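Local coordinates for protein beta-ketoacyl synthase (Burkholderia phymatum, PDB 4EWG) that probably catalyses the condensation of an acyl chain with malonyl-acyl carrier protein to give a 3-oxoacyl-acyl carrier protein, at residues 79-84 / 149-154; 103-108 / 187-192; 110-115 / 165-170; 196-201 / 235-240. All blocks are in the same frame, centred on the assembly; numbering follows the deposited sequence.

Contact 1. Residues 79-84 / 149-154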
loop_
_atom_site.group_PDB
_atom_site.type_symbol
_atom_site.label_atom_id
_atom_site.label_comp_id
_atom_site.label_asym_id
_atom_site.label_seq_id
_atom_site.Cartn_x
_atom_site.Cartn_y
_atom_site.Cartn_z
ATOM N N MET A 79 16.998 -0.957 2.874
ATOM C CA MET A 79 18.355 -0.812 2.300
ATOM C C MET A 79 18.463 -1.408 0.901
ATOM O O MET A 79 19.052 -0.787 0.001
ATOM C CB MET A 79 19.412 -1.400 3.207
ATOM C CG MET A 79 19.574 -0.635 4.495
ATOM S SD MET A 79 21.071 -1.054 5.383
ATOM C CE MET A 79 20.771 -2.769 5.853
ATOM N N TYR A 80 17.868 -2.579 0.690
ATOM C CA TYR A 80 17.830 -3.167 -0.668
ATOM C C TYR A 80 17.104 -2.215 -1.630
ATOM O O TYR A 80 17.571 -1.943 -2.722
ATOM C CB TYR A 80 17.095 -4.483 -0.685
ATOM C CG TYR A 80 17.656 -5.621 0.170
ATOM C CD1 TYR A 80 18.896 -5.558 0.797
ATOM C CD2 TYR A 80 16.909 -6.782 0.331
ATOM C CE1 TYR A 80 19.378 -6.625 1.548
ATOM C CE2 TYR A 80 17.381 -7.843 1.082
ATOM C CZ TYR A 80 18.612 -7.764 1.677
ATOM O OH TYR A 80 19.049 -8.871 2.424
ATOM N N ALA A 81 15.960 -1.709 -1.177
ATOM C CA ALA A 81 15.091 -0.862 -1.992
ATOM C C ALA A 81 15.863 0.404 -2.413
ATOM O O ALA A 81 15.854 0.772 -3.580
ATOM C CB ALA A 81 13.833 -0.491 -1.213
ATOM N N VAL A 82 16.531 1.041 -1.442
ATOM C CA VAL A 82 17.295 2.253 -1.699
ATOM C C VAL A 82 18.489 1.991 -2.640
ATOM O O VAL A 82 18.714 2.727 -3.585
ATOM C CB VAL A 82 17.766 2.900 -0.399
ATOM C CG1 VAL A 82 18.732 4.038 -0.688
ATOM C CG2 VAL A 82 16.567 3.417 0.401
ATOM N N ARG A 83 19.163 0.871 -2.449
ATOM C CA ARG A 83 20.293 0.548 -3.283
ATOM C C ARG A 83 19.850 0.297 -4.730
ATOM O O ARG A 83 20.480 0.769 -5.668
ATOM C CB ARG A 83 21.027 -0.665 -2.713
ATOM C CG ARG A 83 22.221 -1.108 -3.536
ATOM C CD ARG A 83 23.181 0.031 -3.773
ATOM N NE ARG A 83 24.377 -0.437 -4.448
ATOM C CZ ARG A 83 25.223 0.340 -5.105
ATOM N NH1 ARG A 83 24.990 1.641 -5.199
ATOM N NH2 ARG A 83 26.306 -0.181 -5.689
ATOM N N ALA A 84 18.751 -0.461 -4.889
ATOM C CA ALA A 84 18.130 -0.702 -6.190
ATOM C C ALA A 84 17.825 0.588 -6.896
ATOM O O ALA A 84 18.092 0.749 -8.103
ATOM C CB ALA A 84 16.844 -1.504 -6.023
ATOM N N VAL A 149 8.679 4.974 1.605
ATOM C CA VAL A 149 9.061 6.156 2.316
ATOM C C VAL A 149 10.614 6.292 2.369
ATOM O O VAL A 149 11.139 7.364 2.133
ATOM C CB VAL A 149 8.456 6.175 3.724
ATOM C CG1 VAL A 149 9.081 7.277 4.584
ATOM C CG2 VAL A 149 6.943 6.370 3.633
ATOM N N ASN A 150 11.329 5.204 2.618
ATOM C CA ASN A 150 12.798 5.274 2.701
ATOM C C ASN A 150 13.452 5.662 1.369
ATOM O O ASN A 150 14.343 6.467 1.342
ATOM C CB ASN A 150 13.398 3.972 3.236
ATOM C CG ASN A 150 13.464 3.954 4.730
ATOM O OD1 ASN A 150 13.967 4.905 5.327
ATOM N ND2 ASN A 150 12.920 2.892 5.362
ATOM N N VAL A 151 12.948 5.114 0.280
ATOM C CA VAL A 151 13.401 5.487 -1.032
ATOM C C VAL A 151 13.102 6.963 -1.299
ATOM O O VAL A 151 13.992 7.712 -1.718
ATOM C CB VAL A 151 12.705 4.641 -2.114
ATOM C CG1 VAL A 151 12.991 5.218 -3.479
ATOM C CG2 VAL A 151 13.108 3.172 -1.991
ATOM N N SER A 152 11.854 7.381 -1.065
ATOM C CA SER A 152 11.447 8.773 -1.336
ATOM C C SER A 152 12.247 9.792 -0.526
ATOM O O SER A 152 12.734 10.777 -1.079
ATOM C CB SER A 152 9.980 8.990 -1.043
ATOM O OG SER A 152 9.584 10.292 -1.469
ATOM N N LEU A 153 12.361 9.546 0.769
ATOM C CA LEU A 153 13.135 10.377 1.658
ATOM C C LEU A 153 14.592 10.453 1.274
ATOM O O LEU A 153 15.201 11.489 1.435
ATOM C CB LEU A 153 13.051 9.864 3.104
ATOM C CG LEU A 153 11.827 10.190 3.960
ATOM C CD1 LEU A 153 11.803 9.169 5.101
ATOM C CD2 LEU A 153 11.802 11.609 4.488
ATOM N N PHE A 154 15.161 9.345 0.802
ATOM C CA PHE A 154 16.575 9.283 0.528
ATOM C C PHE A 154 17.013 10.327 -0.517
ATOM O O PHE A 154 18.112 10.850 -0.441
ATOM C CB PHE A 154 16.969 7.870 0.078
ATOM C CG PHE A 154 18.453 7.578 0.207
ATOM C CD1 PHE A 154 19.004 7.217 1.447
ATOM C CD2 PHE A 154 19.297 7.676 -0.895
ATOM C CE1 PHE A 154 20.371 6.951 1.575
ATOM C CE2 PHE A 154 20.655 7.417 -0.786
ATOM C CZ PHE A 154 21.204 7.042 0.444
#

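Contact 2. Residues 103-108 / 187-192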
loop_
_atom_site.group_PDB
_atom_site.type_symbol
_atom_site.label_atom_id
_atom_site.label_comp_id
_atom_site.label_asym_id
_atom_site.label_seq_id
_atom_site.Cartn_x
_atom_site.Cartn_y
_atom_site.Cartn_z
ATOM N N GLY A 103 9.461 17.794 -6.808
ATOM C CA GLY A 103 8.049 17.424 -6.827
ATOM C C GLY A 103 7.638 16.708 -8.106
ATOM O O GLY A 103 6.543 16.181 -8.176
ATOM N N ARG A 104 8.539 16.633 -9.092
ATOM C CA ARG A 104 8.241 16.071 -10.387
ATOM C C ARG A 104 8.346 14.565 -10.375
ATOM O O ARG A 104 7.830 13.902 -11.268
ATOM C CB ARG A 104 9.231 16.570 -11.443
ATOM C CG ARG A 104 10.633 15.925 -11.395
ATOM C CD ARG A 104 11.505 16.330 -12.591
ATOM N NE ARG A 104 11.905 17.725 -12.484
ATOM C CZ ARG A 104 12.376 18.473 -13.482
ATOM N NH1 ARG A 104 12.533 17.976 -14.705
ATOM N NH2 ARG A 104 12.693 19.740 -13.247
ATOM N N MET A 105 9.103 14.042 -9.416
ATOM C CA MET A 105 9.315 12.614 -9.294
ATOM C C MET A 105 8.685 12.088 -8.022
ATOM O O MET A 105 8.885 12.649 -6.968
ATOM C CB MET A 105 10.806 12.289 -9.271
ATOM C CG MET A 105 11.077 10.806 -9.110
ATOM S SD MET A 105 12.805 10.356 -9.069
ATOM C CE MET A 105 13.281 10.601 -10.801
ATOM N N GLY A 106 7.971 10.972 -8.141
ATOM C CA GLY A 106 7.324 10.299 -7.000
ATOM C C GLY A 106 7.828 8.877 -6.850
ATOM O O GLY A 106 8.790 8.462 -7.514
ATOM N N VAL A 107 7.219 8.135 -5.941
ATOM C CA VAL A 107 7.689 6.803 -5.618
ATOM C C VAL A 107 6.535 5.825 -5.437
ATOM O O VAL A 107 5.587 6.106 -4.701
ATOM C CB VAL A 107 8.541 6.792 -4.330
ATOM C CG1 VAL A 107 8.955 5.345 -3.996
ATOM C CG2 VAL A 107 9.730 7.731 -4.473
ATOM N N ALA A 108 6.599 4.704 -6.134
ATOM C CA ALA A 108 5.685 3.608 -5.903
ATOM C C ALA A 108 6.528 2.398 -5.496
ATOM O O ALA A 108 7.493 2.026 -6.185
ATOM C CB ALA A 108 4.859 3.316 -7.154
ATOM N N GLN A 187 2.547 12.955 -12.385
ATOM C CA GLN A 187 3.956 12.994 -12.116
ATOM C C GLN A 187 4.683 12.860 -13.431
ATOM O O GLN A 187 4.202 12.183 -14.348
ATOM C CB GLN A 187 4.345 11.815 -11.205
ATOM C CG GLN A 187 3.816 11.902 -9.801
ATOM C CD GLN A 187 4.453 13.009 -8.990
ATOM O OE1 GLN A 187 3.837 13.506 -8.063
ATOM N NE2 GLN A 187 5.694 13.415 -9.340
ATOM N N THR A 188 5.840 13.491 -13.518
ATOM C CA THR A 188 6.680 13.396 -14.703
ATOM C C THR A 188 7.533 12.148 -14.642
ATOM O O THR A 188 7.826 11.541 -15.659
ATOM C CB THR A 188 7.627 14.591 -14.826
ATOM O OG1 THR A 188 6.864 15.798 -14.919
ATOM C CG2 THR A 188 8.494 14.470 -16.060
ATOM N N LEU A 189 7.955 11.787 -13.436
ATOM C CA LEU A 189 8.819 10.648 -13.211
ATOM C C LEU A 189 8.344 9.884 -12.010
ATOM O O LEU A 189 7.706 10.438 -11.143
ATOM C CB LEU A 189 10.253 11.131 -12.941
ATOM C CG LEU A 189 10.944 11.724 -14.170
ATOM C CD1 LEU A 189 11.412 13.184 -13.911
ATOM C CD2 LEU A 189 12.061 10.791 -14.654
ATOM N N MET A 190 8.676 8.601 -11.961
ATOM C CA MET A 190 8.384 7.744 -10.807
ATOM C C MET A 190 9.492 6.721 -10.669
ATOM O O MET A 190 9.948 6.136 -11.677
ATOM C CB MET A 190 7.051 6.981 -10.968
ATOM C CG MET A 190 5.777 7.823 -10.923
ATOM S SD MET A 190 5.444 8.596 -9.323
ATOM C CE MET A 190 4.661 7.267 -8.371
ATOM N N LEU A 191 9.949 6.523 -9.435
ATOM C CA LEU A 191 10.661 5.301 -9.071
ATOM C C LEU A 191 9.591 4.253 -8.734
ATOM O O LEU A 191 8.688 4.519 -7.948
ATOM C CB LEU A 191 11.551 5.529 -7.863
ATOM C CG LEU A 191 12.655 6.596 -8.089
ATOM C CD1 LEU A 191 13.429 6.750 -6.815
ATOM C CD2 LEU A 191 13.571 6.257 -9.285
ATOM N N ALA A 192 9.668 3.089 -9.360
ATOM C CA ALA A 192 8.724 2.024 -9.073
ATOM C C ALA A 192 9.479 0.729 -8.868
ATOM O O ALA A 192 10.324 0.363 -9.669
ATOM C CB ALA A 192 7.705 1.882 -10.195
#

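Contact 3. Residues 110-115 / 165-170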
loop_
_atom_site.group_PDB
_atom_site.type_symbol
_atom_site.label_atom_id
_atom_site.label_comp_id
_atom_site.label_asym_id
_atom_site.label_seq_id
_atom_site.Cartn_x
_atom_site.Cartn_y
_atom_site.Cartn_z
ATOM N N GLY A 110 6.653 -1.328 -2.590
ATOM C CA GLY A 110 6.163 -2.088 -1.468
ATOM C C GLY A 110 6.915 -3.371 -1.198
ATOM O O GLY A 110 7.864 -3.716 -1.909
ATOM N N SER A 111 6.470 -4.064 -0.152
ATOM C CA SER A 111 7.066 -5.319 0.265
ATOM C C SER A 111 6.022 -6.107 1.029
ATOM O O SER A 111 5.001 -5.554 1.422
ATOM C CB SER A 111 8.293 -5.066 1.165
ATOM O OG SER A 111 7.954 -4.307 2.297
ATOM N N SER A 112 6.257 -7.399 1.209
ATOM C CA SER A 112 5.312 -8.268 1.930
ATOM C C SER A 112 5.324 -7.923 3.411
ATOM O O SER A 112 4.336 -8.148 4.125
ATOM C CB SER A 112 5.673 -9.768 1.783
ATOM O OG SER A 112 5.896 -10.116 0.427
ATOM N N SER A 113 6.447 -7.385 3.865
ATOM C CA SER A 113 6.676 -7.169 5.263
ATOM C C SER A 113 7.752 -6.093 5.506
ATOM O O SER A 113 8.565 -5.798 4.637
ATOM C CB SER A 113 7.117 -8.523 5.852
ATOM O OG SER A 113 7.619 -8.393 7.139
ATOM N N GLY A 114 7.742 -5.535 6.718
ATOM C CA GLY A 114 8.776 -4.679 7.197
ATOM C C GLY A 114 9.981 -5.480 7.643
ATOM O O GLY A 114 10.165 -6.635 7.226
ATOM N N SER A 115 10.814 -4.886 8.486
ATOM C CA SER A 115 12.100 -5.511 8.840
ATOM C C SER A 115 12.022 -6.346 10.125
ATOM O O SER A 115 11.188 -6.101 10.971
ATOM C CB SER A 115 13.191 -4.439 8.962
ATOM O OG SER A 115 13.535 -3.951 7.660
ATOM N N SER A 165 2.310 -2.135 -1.185
ATOM C CA SER A 165 2.698 -3.321 -0.396
ATOM C C SER A 165 1.591 -4.364 -0.454
ATOM O O SER A 165 0.603 -4.300 0.306
ATOM C CB SER A 165 3.069 -2.959 1.028
ATOM O OG SER A 165 4.344 -2.363 1.065
ATOM N N SER A 166 1.742 -5.304 -1.399
ATOM C CA SER A 166 0.694 -6.323 -1.676
ATOM C C SER A 166 1.344 -7.683 -1.850
ATOM O O SER A 166 1.063 -8.426 -2.798
ATOM C CB SER A 166 -0.088 -5.929 -2.925
ATOM O OG SER A 166 0.761 -5.562 -4.006
ATOM N N ALA A 167 2.209 -8.012 -0.917
ATOM C CA ALA A 167 2.970 -9.251 -0.955
ATOM C C ALA A 167 3.645 -9.410 -2.315
ATOM O O ALA A 167 4.366 -8.486 -2.770
ATOM C CB ALA A 167 2.061 -10.417 -0.631
ATOM N N CYS A 168 3.388 -10.534 -2.972
ATOM C CA CYS A 168 3.974 -10.881 -4.244
ATOM C C CYS A 168 3.687 -9.906 -5.389
ATOM O O CYS A 168 4.415 -9.883 -6.366
ATOM C CB CYS A 168 3.412 -12.256 -4.726
ATOM S SG CYS A 168 2.929 -13.448 -3.488
ATOM N N ALA A 169 2.600 -9.164 -5.289
ATOM C CA ALA A 169 2.186 -8.226 -6.349
ATOM C C ALA A 169 2.789 -6.826 -6.150
ATOM O O ALA A 169 2.448 -5.906 -6.866
ATOM C CB ALA A 169 0.661 -8.142 -6.392
ATOM N N SER A 170 3.700 -6.677 -5.192
ATOM C CA SER A 170 4.142 -5.332 -4.740
ATOM C C SER A 170 4.851 -4.584 -5.880
ATOM O O SER A 170 4.575 -3.388 -6.182
ATOM C CB SER A 170 5.088 -5.476 -3.536
ATOM O OG SER A 170 4.411 -5.844 -2.355
#

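Contact 4. Residues 196-201 / 235-240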
loop_
_atom_site.group_PDB
_atom_site.type_symbol
_atom_site.label_atom_id
_atom_site.label_comp_id
_atom_site.label_asym_id
_atom_site.label_seq_id
_atom_site.Cartn_x
_atom_site.Cartn_y
_atom_site.Cartn_z
ATOM N N GLU A 196 12.224 -7.267 -0.733
ATOM C CA GLU A 196 11.982 -8.147 0.386
ATOM C C GLU A 196 13.302 -8.567 1.036
ATOM O O GLU A 196 14.323 -8.758 0.338
ATOM C CB GLU A 196 11.236 -9.404 -0.043
ATOM C CG GLU A 196 10.382 -9.972 1.085
ATOM C CD GLU A 196 9.073 -9.197 1.235
ATOM O OE1 GLU A 196 8.841 -8.569 2.308
ATOM O OE2 GLU A 196 8.282 -9.222 0.263
ATOM N N GLU A 197 13.276 -8.726 2.368
ATOM C CA GLU A 197 14.416 -9.275 3.078
ATOM C C GLU A 197 14.077 -10.695 3.497
ATOM O O GLU A 197 12.966 -10.974 3.832
ATOM C CB GLU A 197 14.812 -8.387 4.262
ATOM C CG GLU A 197 13.948 -8.483 5.510
ATOM C CD GLU A 197 14.267 -7.364 6.526
ATOM O OE1 GLU A 197 14.170 -6.165 6.184
ATOM O OE2 GLU A 197 14.570 -7.672 7.672
ATOM N N LEU A 198 15.034 -11.591 3.396
ATOM C CA LEU A 198 14.817 -12.995 3.729
ATOM C C LEU A 198 14.726 -13.103 5.238
ATOM O O LEU A 198 15.559 -12.555 5.959
ATOM C CB LEU A 198 15.972 -13.874 3.211
ATOM C CG LEU A 198 15.870 -15.403 3.441
ATOM C CD1 LEU A 198 14.639 -16.014 2.712
ATOM C CD2 LEU A 198 17.187 -16.131 3.061
ATOM N N SER A 199 13.716 -13.810 5.712
ATOM C CA SER A 199 13.636 -14.144 7.127
ATOM C C SER A 199 12.861 -15.446 7.328
ATOM O O SER A 199 12.153 -15.911 6.434
ATOM C CB SER A 199 12.936 -13.037 7.902
ATOM O OG SER A 199 11.551 -13.034 7.596
ATOM N N GLY A 200 12.991 -16.013 8.523
ATOM C CA GLY A 200 12.263 -17.218 8.870
ATOM C C GLY A 200 10.756 -17.017 8.735
ATOM O O GLY A 200 10.085 -17.802 8.089
ATOM N N PRO A 201 10.237 -15.955 9.336
ATOM C CA PRO A 201 8.829 -15.641 9.202
ATOM C C PRO A 201 8.366 -15.498 7.768
ATOM O O PRO A 201 7.270 -15.942 7.445
ATOM C CB PRO A 201 8.688 -14.311 9.944
ATOM C CG PRO A 201 9.759 -14.369 10.960
ATOM C CD PRO A 201 10.909 -15.066 10.295
ATOM N N VAL A 235 11.780 -19.548 -1.339
ATOM C CA VAL A 235 11.764 -18.126 -1.030
ATOM C C VAL A 235 13.134 -17.481 -1.226
ATOM O O VAL A 235 14.149 -18.006 -0.786
ATOM C CB VAL A 235 11.304 -17.934 0.414
ATOM C CG1 VAL A 235 11.555 -16.537 0.889
ATOM C CG2 VAL A 235 9.813 -18.290 0.475
ATOM N N GLY A 236 13.135 -16.350 -1.912
ATOM C CA GLY A 236 14.327 -15.545 -2.124
ATOM C C GLY A 236 14.169 -14.141 -1.572
ATOM O O GLY A 236 13.305 -13.884 -0.711
ATOM N N GLU A 237 15.022 -13.233 -2.043
ATOM C CA GLU A 237 15.032 -11.859 -1.547
ATOM C C GLU A 237 15.688 -10.895 -2.518
ATOM O O GLU A 237 16.244 -11.317 -3.556
ATOM C CB GLU A 237 15.732 -11.801 -0.186
ATOM C CG GLU A 237 17.217 -12.154 -0.198
ATOM C CD GLU A 237 17.911 -11.896 1.119
ATOM O OE1 GLU A 237 17.481 -11.032 1.836
ATOM O OE2 GLU A 237 18.916 -12.557 1.460
ATOM N N GLY A 238 15.675 -9.613 -2.159
ATOM C CA GLY A 238 16.358 -8.560 -2.936
ATOM C C GLY A 238 15.452 -7.365 -3.218
ATOM O O GLY A 238 14.475 -7.115 -2.493
ATOM N N ALA A 239 15.771 -6.641 -4.294
ATOM C CA ALA A 239 14.961 -5.523 -4.740
ATOM C C ALA A 239 15.273 -5.194 -6.162
ATOM O O ALA A 239 16.348 -5.522 -6.678
ATOM C CB ALA A 239 15.218 -4.292 -3.866
ATOM N N ALA A 240 14.351 -4.473 -6.785
ATOM C CA ALA A 240 14.534 -4.012 -8.164
ATOM C C ALA A 240 13.706 -2.723 -8.328
ATOM O O ALA A 240 12.599 -2.606 -7.774
ATOM C CB ALA A 240 14.112 -5.088 -9.184
#

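Contact 1. Residues 79-84 / 149-154
The helical segments 79-84 and 149-154 pass with their axes 8.8 Å apart and run in broadly the same direction, crossing at -45°, and at V82 and V151 their CA atoms come within 5.1 Å. V82 carries most of the contact by splitting its two methyls. CG1, anti to the backbone N (chi1 171°), reaches over the ring of F154 and sits 3.6 Å from the ring centroid, only 9° off the ring normal. This is a CH-pi contact square on one face, so CG1 meets all six ring atoms at similar range. CG2 turns the other way, to the backbone around N150, with its nearest approach 3.9 Å from N150 O. Both helices, 76-92 and 146-154, belong to a helical layer against the large mixed sheet of the thiolase-like fold. A81 and V151 face that sheet: A81 CB meets V151 CG2 at 3.8 Å, while A81 also touches Y109 and A195 and V151 also touches V107 and L191. The F154 ring has a second aromatic neighbour in W66, which it meets edge-to-face. N150 turns its CB toward helix 76-92, 4.3 Å from V82 CG2, but its OD1 is hydrogen-bonded to S73 OG. V149, N150 and L153 also pack on M273 of the second subunit.

Contact 2. Residues 103-108 / 187-192
The carbonyl oxygen of R104 takes the amide of L189 (N to O 3.0 Å, N-H...O 154°) and, by a weaker and more bent bond, that of T188, where residues 103-108 enter their strand. Q187, the residue before T188, folds its chain at chi2 (-69°) so that NE2 swings back to G103 O, 3.1 Å away; its OE1 is held by R160 N. Beyond this point strands 105-108 and 189-192 run parallel, M105 paired with L189 through A108 with A192, and the bonds come from G106 N, L191 N and A108 N in turn. The last is the straightest, A108 N to L191 O at 2.8 Å and 173°.

M105 spreads across its sheet face: CE rests on L189 CB at 3.7 Å and SD on L191 CG at 3.9 Å. R104 runs alongside L189, its CD pressed to L189 CD1 at 3.4 Å. On the opposite face of the sheet from M105, M190 bends at chi2 and chi3 to lay SD over G106, 3.4 Å from its CA, with CE near A108 CB. R104 NH1 makes a weak hydrogen bond to NE2 of H249, a calcium-binding residue of this protein, though none is bound to this chain. With helix 146-154 against V107 and L191, and helix 170-183 against A108, M190 and A192, the two strands form part of a sheet layer between helical layers, as in the thiolase fold.

Contact 3. Residues 110-115 / 165-170
S165 reaches across to the 110-115 loop with its whole side chain. Its CB lies 3.3 Å from S111 O. Its OG, anti to the carbonyl carbon (chi1 -75°), arrives 3.0 Å from S111 N and accepts that amide at 159°, while passing 3.1 Å from the bare CA of G110. The same hydroxyl is hydrogen-bonded to P144 O, so it bridges two backbone groups, the amide of S111 and the carbonyl of P144.

S170 also meets G110: its CB packs on G110 C at 3.6 Å, and its OG gives its proton to A167 O (2.7 Å) and accepts S166 N, both within its own segment. A167 O also accepts S170 N, which ties the turn to the first residue of helix 170-183. On the facing loop, S112 OG lies 3.3 Å from A167 CA and is hydrogen-bonded to E196. A167, with positive phi (51°), turns the chain sharply just ahead of C168 and the helix, a turn that resembles the nucleophile elbow described for thiolase-like enzymes. The two loops leave strands 105-110 and 161-163, neighbours in the sheet, and lead into helices 116-128 and 170-183, with Y139 of the second subunit against S112 and A167.

Contact 4. Residues 196-201 / 235-240
Two backbone bonds tie E196 to G238 as an antiparallel hydrogen-bonded pair: E196 N to G238 O at 2.9 Å, and G238 N to E196 O at 3.0 Å and nearly straight (176°). They join the end of strand 189-196 to the start of strand 238-246 in the large mixed sheet.

A third bond is made by a side chain. E237 places CG between its backbone N and carbonyl carbon (chi1 65°) and then extends, bringing OE1 3.0 Å from L198 N, which meets it from well above the carboxylate plane. On the way its CB passes 3.4 Å from E196 O, and its CD lies 3.5 Å from L198 CB.

The apolar contact is made by L198, whose CD1 crosses obliquely to V235 CG1 at 3.6 Å.

Three buried carboxylates, pointing different ways, lie in or beside this contact, and each is met by donors outside the segments: E237 by Y80 OH and L57 N, E196 by S112 OG and G342 N, E197 by S115 OG, V77 N and V116 N. Hydroxyls and backbone amides thus supply the polar partners that burial would otherwise deny these acidic groups, and such donors would be expected to favour their ionised form.

Contacts 1 and 2 pack together, V151 CG1 lying 3.7 Å from L191 CD1, which sets helix 146-154 on the parallel strands. Contacts 3 and 4, with centres about 10 Å apart, share polar groups: S112 OG is 2.6 Å from E196 OE2 and S115 OG 2.7 Å from E197 OE1. Y80 of contact 1 reaches contact 4, its OH 2.7 Å from E237 OE1. Contact 2, whose centre is about 25 Å from that of contact 4, is the one beside H249, which can bind calcium: the nearest side-chain atoms of R104 and H249 are about 3 Å apart. Contacts 1, 3 and 4 all touch the second subunit.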